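Local coordinates for protein UL37 (Suid herpesvirus 1, PDB 4K70) that is an inner tegument protein that probably helps control the trafficking of viral particles within the infected cell, this chain being its N-terminal half, at residues 324-336 and 424-436. Residues are numbered along the deposited sequence; the frame is centred on the assembly and turned at random.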
# COMPACT_ATOMS: atom_id res chain seq x y z
N TRP A 324 -21.17 -12.69 -2.37
CA TRP A 324 -21.36 -11.53 -3.24
C TRP A 324 -22.06 -10.42 -2.48
O TRP A 324 -21.72 -9.24 -2.63
CB TRP A 324 -22.18 -11.93 -4.48
CG TRP A 324 -22.50 -10.79 -5.39
CD1 TRP A 324 -23.72 -10.51 -5.96
CD2 TRP A 324 -21.61 -9.74 -5.81
NE1 TRP A 324 -23.62 -9.37 -6.72
CE2 TRP A 324 -22.35 -8.88 -6.64
CE3 TRP A 324 -20.25 -9.47 -5.57
CZ2 TRP A 324 -21.78 -7.75 -7.23
CZ3 TRP A 324 -19.69 -8.34 -6.15
CH2 TRP A 324 -20.45 -7.50 -6.98
N GLU A 325 -23.05 -10.79 -1.68
CA GLU A 325 -23.72 -9.82 -0.81
C GLU A 325 -22.74 -9.18 0.18
O GLU A 325 -22.72 -7.96 0.36
CB GLU A 325 -24.90 -10.47 -0.06
CG GLU A 325 -26.09 -10.77 -0.96
CD GLU A 325 -27.20 -11.58 -0.26
OE1 GLU A 325 -27.16 -11.69 0.99
OE2 GLU A 325 -28.10 -12.10 -0.97
N ALA A 326 -21.93 -10.01 0.84
CA ALA A 326 -20.99 -9.49 1.83
C ALA A 326 -19.91 -8.61 1.18
O ALA A 326 -19.47 -7.62 1.77
CB ALA A 326 -20.37 -10.61 2.64
N VAL A 327 -19.50 -8.97 -0.03
CA VAL A 327 -18.52 -8.19 -0.79
C VAL A 327 -19.10 -6.82 -1.16
O VAL A 327 -18.42 -5.80 -1.09
CB VAL A 327 -18.07 -8.90 -2.10
CG1 VAL A 327 -17.47 -7.87 -3.07
CG2 VAL A 327 -17.08 -10.05 -1.81
N GLN A 328 -20.35 -6.82 -1.59
CA GLN A 328 -21.02 -5.57 -1.93
C GLN A 328 -21.16 -4.67 -0.72
O GLN A 328 -21.03 -3.45 -0.83
CB GLN A 328 -22.40 -5.85 -2.50
CG GLN A 328 -22.41 -6.25 -3.95
CD GLN A 328 -23.81 -6.58 -4.40
OE1 GLN A 328 -24.25 -7.73 -4.30
NE2 GLN A 328 -24.53 -5.58 -4.88
N ALA A 329 -21.43 -5.26 0.44
CA ALA A 329 -21.69 -4.46 1.64
C ALA A 329 -20.43 -3.88 2.27
O ALA A 329 -20.50 -3.02 3.16
CB ALA A 329 -22.43 -5.29 2.66
N SER A 330 -19.27 -4.36 1.83
CA SER A 330 -17.98 -3.98 2.42
C SER A 330 -17.60 -2.55 2.09
O SER A 330 -17.66 -2.13 0.93
CB SER A 330 -16.88 -4.92 1.92
OG SER A 330 -17.08 -6.26 2.36
N ALA A 331 -17.17 -1.80 3.10
CA ALA A 331 -16.77 -0.41 2.89
C ALA A 331 -15.31 -0.17 3.28
O ALA A 331 -14.89 0.96 3.43
CB ALA A 331 -17.70 0.55 3.68
N SER A 332 -14.54 -1.24 3.45
CA SER A 332 -13.12 -1.09 3.78
C SER A 332 -12.40 -2.28 3.22
O SER A 332 -13.03 -3.27 2.90
CB SER A 332 -12.90 -1.02 5.29
OG SER A 332 -13.17 -2.28 5.91
N PRO A 333 -11.06 -2.18 3.10
CA PRO A 333 -10.22 -3.27 2.63
C PRO A 333 -10.37 -4.50 3.50
O PRO A 333 -10.44 -5.59 2.96
CB PRO A 333 -8.80 -2.72 2.78
CG PRO A 333 -8.97 -1.24 2.73
CD PRO A 333 -10.31 -0.92 3.29
N LEU A 334 -10.39 -4.34 4.82
CA LEU A 334 -10.44 -5.51 5.69
C LEU A 334 -11.73 -6.27 5.45
O LEU A 334 -11.73 -7.48 5.28
CB LEU A 334 -10.33 -5.13 7.17
CG LEU A 334 -10.56 -6.32 8.11
CD1 LEU A 334 -9.64 -7.51 7.78
CD2 LEU A 334 -10.40 -5.92 9.57
N GLN A 335 -12.84 -5.53 5.42
CA GLN A 335 -14.14 -6.15 5.24
C GLN A 335 -14.23 -6.97 3.96
O GLN A 335 -14.69 -8.12 3.98
CB GLN A 335 -15.23 -5.07 5.27
CG GLN A 335 -15.39 -4.43 6.65
CD GLN A 335 -16.34 -3.24 6.64
OE1 GLN A 335 -17.11 -3.04 5.71
NE2 GLN A 335 -16.27 -2.42 7.69
N VAL A 336 -13.80 -6.39 2.85
CA VAL A 336 -13.99 -7.06 1.57
C VAL A 336 -13.02 -8.25 1.45
O VAL A 336 -13.42 -9.32 1.00
CB VAL A 336 -13.89 -6.09 0.37
CG1 VAL A 336 -12.48 -5.51 0.24
CG2 VAL A 336 -14.30 -6.81 -0.94
N GLU A 424 -16.36 -0.77 -11.18
CA GLU A 424 -15.67 0.33 -10.52
C GLU A 424 -16.48 0.84 -9.33
O GLU A 424 -15.92 1.26 -8.31
CB GLU A 424 -15.41 1.48 -11.50
CG GLU A 424 -14.63 2.62 -10.85
CD GLU A 424 -14.22 3.72 -11.81
OE1 GLU A 424 -14.62 3.67 -13.00
OE2 GLU A 424 -13.50 4.65 -11.38
N HIS A 425 -17.80 0.80 -9.45
CA HIS A 425 -18.65 1.34 -8.39
C HIS A 425 -18.59 0.47 -7.16
O HIS A 425 -18.69 0.97 -6.06
CB HIS A 425 -20.11 1.48 -8.88
CG HIS A 425 -20.31 2.64 -9.81
ND1 HIS A 425 -21.54 2.98 -10.32
CD2 HIS A 425 -19.43 3.53 -10.32
CE1 HIS A 425 -21.42 4.04 -11.10
NE2 HIS A 425 -20.15 4.39 -11.12
N VAL A 426 -18.39 -0.84 -7.33
CA VAL A 426 -18.20 -1.70 -6.17
C VAL A 426 -16.79 -1.56 -5.61
O VAL A 426 -16.58 -1.42 -4.39
CB VAL A 426 -18.49 -3.18 -6.49
CG1 VAL A 426 -18.20 -4.06 -5.27
CG2 VAL A 426 -19.93 -3.34 -6.95
N VAL A 427 -15.80 -1.59 -6.50
CA VAL A 427 -14.41 -1.44 -6.08
C VAL A 427 -14.16 -0.14 -5.32
O VAL A 427 -13.49 -0.12 -4.29
CB VAL A 427 -13.44 -1.56 -7.27
CG1 VAL A 427 -12.01 -1.20 -6.83
CG2 VAL A 427 -13.49 -2.99 -7.85
N ARG A 428 -14.69 0.97 -5.84
CA ARG A 428 -14.48 2.25 -5.18
C ARG A 428 -15.07 2.31 -3.78
O ARG A 428 -14.57 3.03 -2.92
CB ARG A 428 -14.97 3.42 -6.03
CG ARG A 428 -16.49 3.57 -6.16
CD ARG A 428 -16.81 4.75 -7.07
NE ARG A 428 -18.24 4.96 -7.24
CZ ARG A 428 -18.78 5.82 -8.10
NH1 ARG A 428 -18.00 6.55 -8.88
NH2 ARG A 428 -20.09 5.94 -8.18
N HIS A 429 -16.12 1.52 -3.54
CA HIS A 429 -16.82 1.56 -2.27
C HIS A 429 -15.94 1.08 -1.11
O HIS A 429 -16.07 1.54 0.02
CB HIS A 429 -18.12 0.75 -2.33
CG HIS A 429 -19.08 1.10 -1.22
ND1 HIS A 429 -19.74 2.31 -1.17
CD2 HIS A 429 -19.46 0.41 -0.12
CE1 HIS A 429 -20.49 2.35 -0.08
NE2 HIS A 429 -20.35 1.21 0.57
N CYS A 430 -15.04 0.16 -1.40
CA CYS A 430 -14.26 -0.45 -0.34
C CYS A 430 -12.77 -0.15 -0.45
O CYS A 430 -12.06 -0.11 0.56
CB CYS A 430 -14.52 -1.96 -0.26
SG CYS A 430 -14.29 -2.87 -1.86
N MET A 431 -12.30 0.12 -1.67
CA MET A 431 -10.86 0.26 -1.92
C MET A 431 -10.39 1.65 -2.36
O MET A 431 -9.18 1.86 -2.53
CB MET A 431 -10.38 -0.78 -2.96
CG MET A 431 -10.66 -2.22 -2.57
SD MET A 431 -9.82 -2.72 -1.06
CE MET A 431 -8.09 -2.86 -1.56
N ALA A 432 -11.33 2.59 -2.54
CA ALA A 432 -10.96 3.94 -2.97
C ALA A 432 -9.92 4.52 -2.02
O ALA A 432 -9.98 4.28 -0.82
CB ALA A 432 -12.18 4.85 -3.02
N PRO A 433 -8.94 5.25 -2.57
CA PRO A 433 -7.93 5.92 -1.76
C PRO A 433 -8.58 6.93 -0.81
O PRO A 433 -9.49 7.66 -1.23
CB PRO A 433 -7.10 6.66 -2.81
CG PRO A 433 -7.20 5.82 -4.02
CD PRO A 433 -8.64 5.37 -4.01
N ARG A 434 -8.15 6.95 0.44
CA ARG A 434 -8.65 7.92 1.42
C ARG A 434 -7.51 8.72 2.09
O ARG A 434 -7.42 8.78 3.31
CB ARG A 434 -9.50 7.21 2.48
CG ARG A 434 -10.81 6.65 1.92
CD ARG A 434 -11.34 5.44 2.71
NE ARG A 434 -12.46 4.80 2.00
CZ ARG A 434 -13.09 3.68 2.38
NH1 ARG A 434 -12.73 3.04 3.49
NH2 ARG A 434 -14.08 3.20 1.64
N PRO A 435 -6.63 9.33 1.27
CA PRO A 435 -5.50 10.07 1.84
C PRO A 435 -6.00 11.32 2.55
O PRO A 435 -6.88 12.00 2.03
CB PRO A 435 -4.72 10.51 0.60
CG PRO A 435 -5.80 10.69 -0.44
CD PRO A 435 -6.75 9.54 -0.19
N PRO A 436 -5.44 11.62 3.73
CA PRO A 436 -5.83 12.85 4.45
C PRO A 436 -5.20 14.07 3.81
O PRO A 436 -4.32 14.67 4.42
CB PRO A 436 -5.23 12.64 5.83
CG PRO A 436 -4.02 11.76 5.58
CD PRO A 436 -4.48 10.81 4.49
O HOH W 1 -21.41 0.09 2.69
O HOH W 2 -17.43 -2.81 -1.72
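Cys430 and Val336 meet in a helix-to-turn contact in the all-helical N-terminal half of UL37. The C-terminal end of helix 422-431 sits against the short turn that joins helices 321-329 and 333-342. The nearest pair of CA atoms is Ala331 and Cys430, 4.1 Å apart. Cys430 SG lies between its backbone N and carbonyl carbon (chi1 53°), which turns the sulfur to Val336, 3.8 Å from CG1. Met431 is bent at chi2 and chi3, and this brings SD to 4.0 Å from Pro333 CB. Pro333 also touches Pro156 and Glu157 of helix 156-159. Val426 extends the apolar seam along helix 321-329, where its CG2 approaches Trp324 CH2 at 4.2 Å.

Polar bonds hold the turn. Arg434, extended from CG to NE, grips Ala331 O end-on, with NH1 and NH2 each 3.0 Å from that oxygen. The oxygen lies in the guanidinium plane. NH1 approaches in the carbonyl plane, whereas NH2 stands above it. The edge of the His429 ring faces Ser330 O, with CD2 at 3.3 Å. His429 NE2 hydrogen-bonds a water in the ring plane, 2.6 Å away, and this water donates to Ala329 O. A second water lies within bonding distance of Ser330 O and Val426 O and may bridge them. Within the turn, Ser332 OG caps helix 333-342 through a weak bond from Gln335 N.

The chemistry is thus divided: sulfur and aliphatic groups pack the buried side, while Arg434 grips a carbonyl of the turn and water meets others nearby. The pair of hydrogen bonds from Arg434 probably limits rotation of its guanidinium.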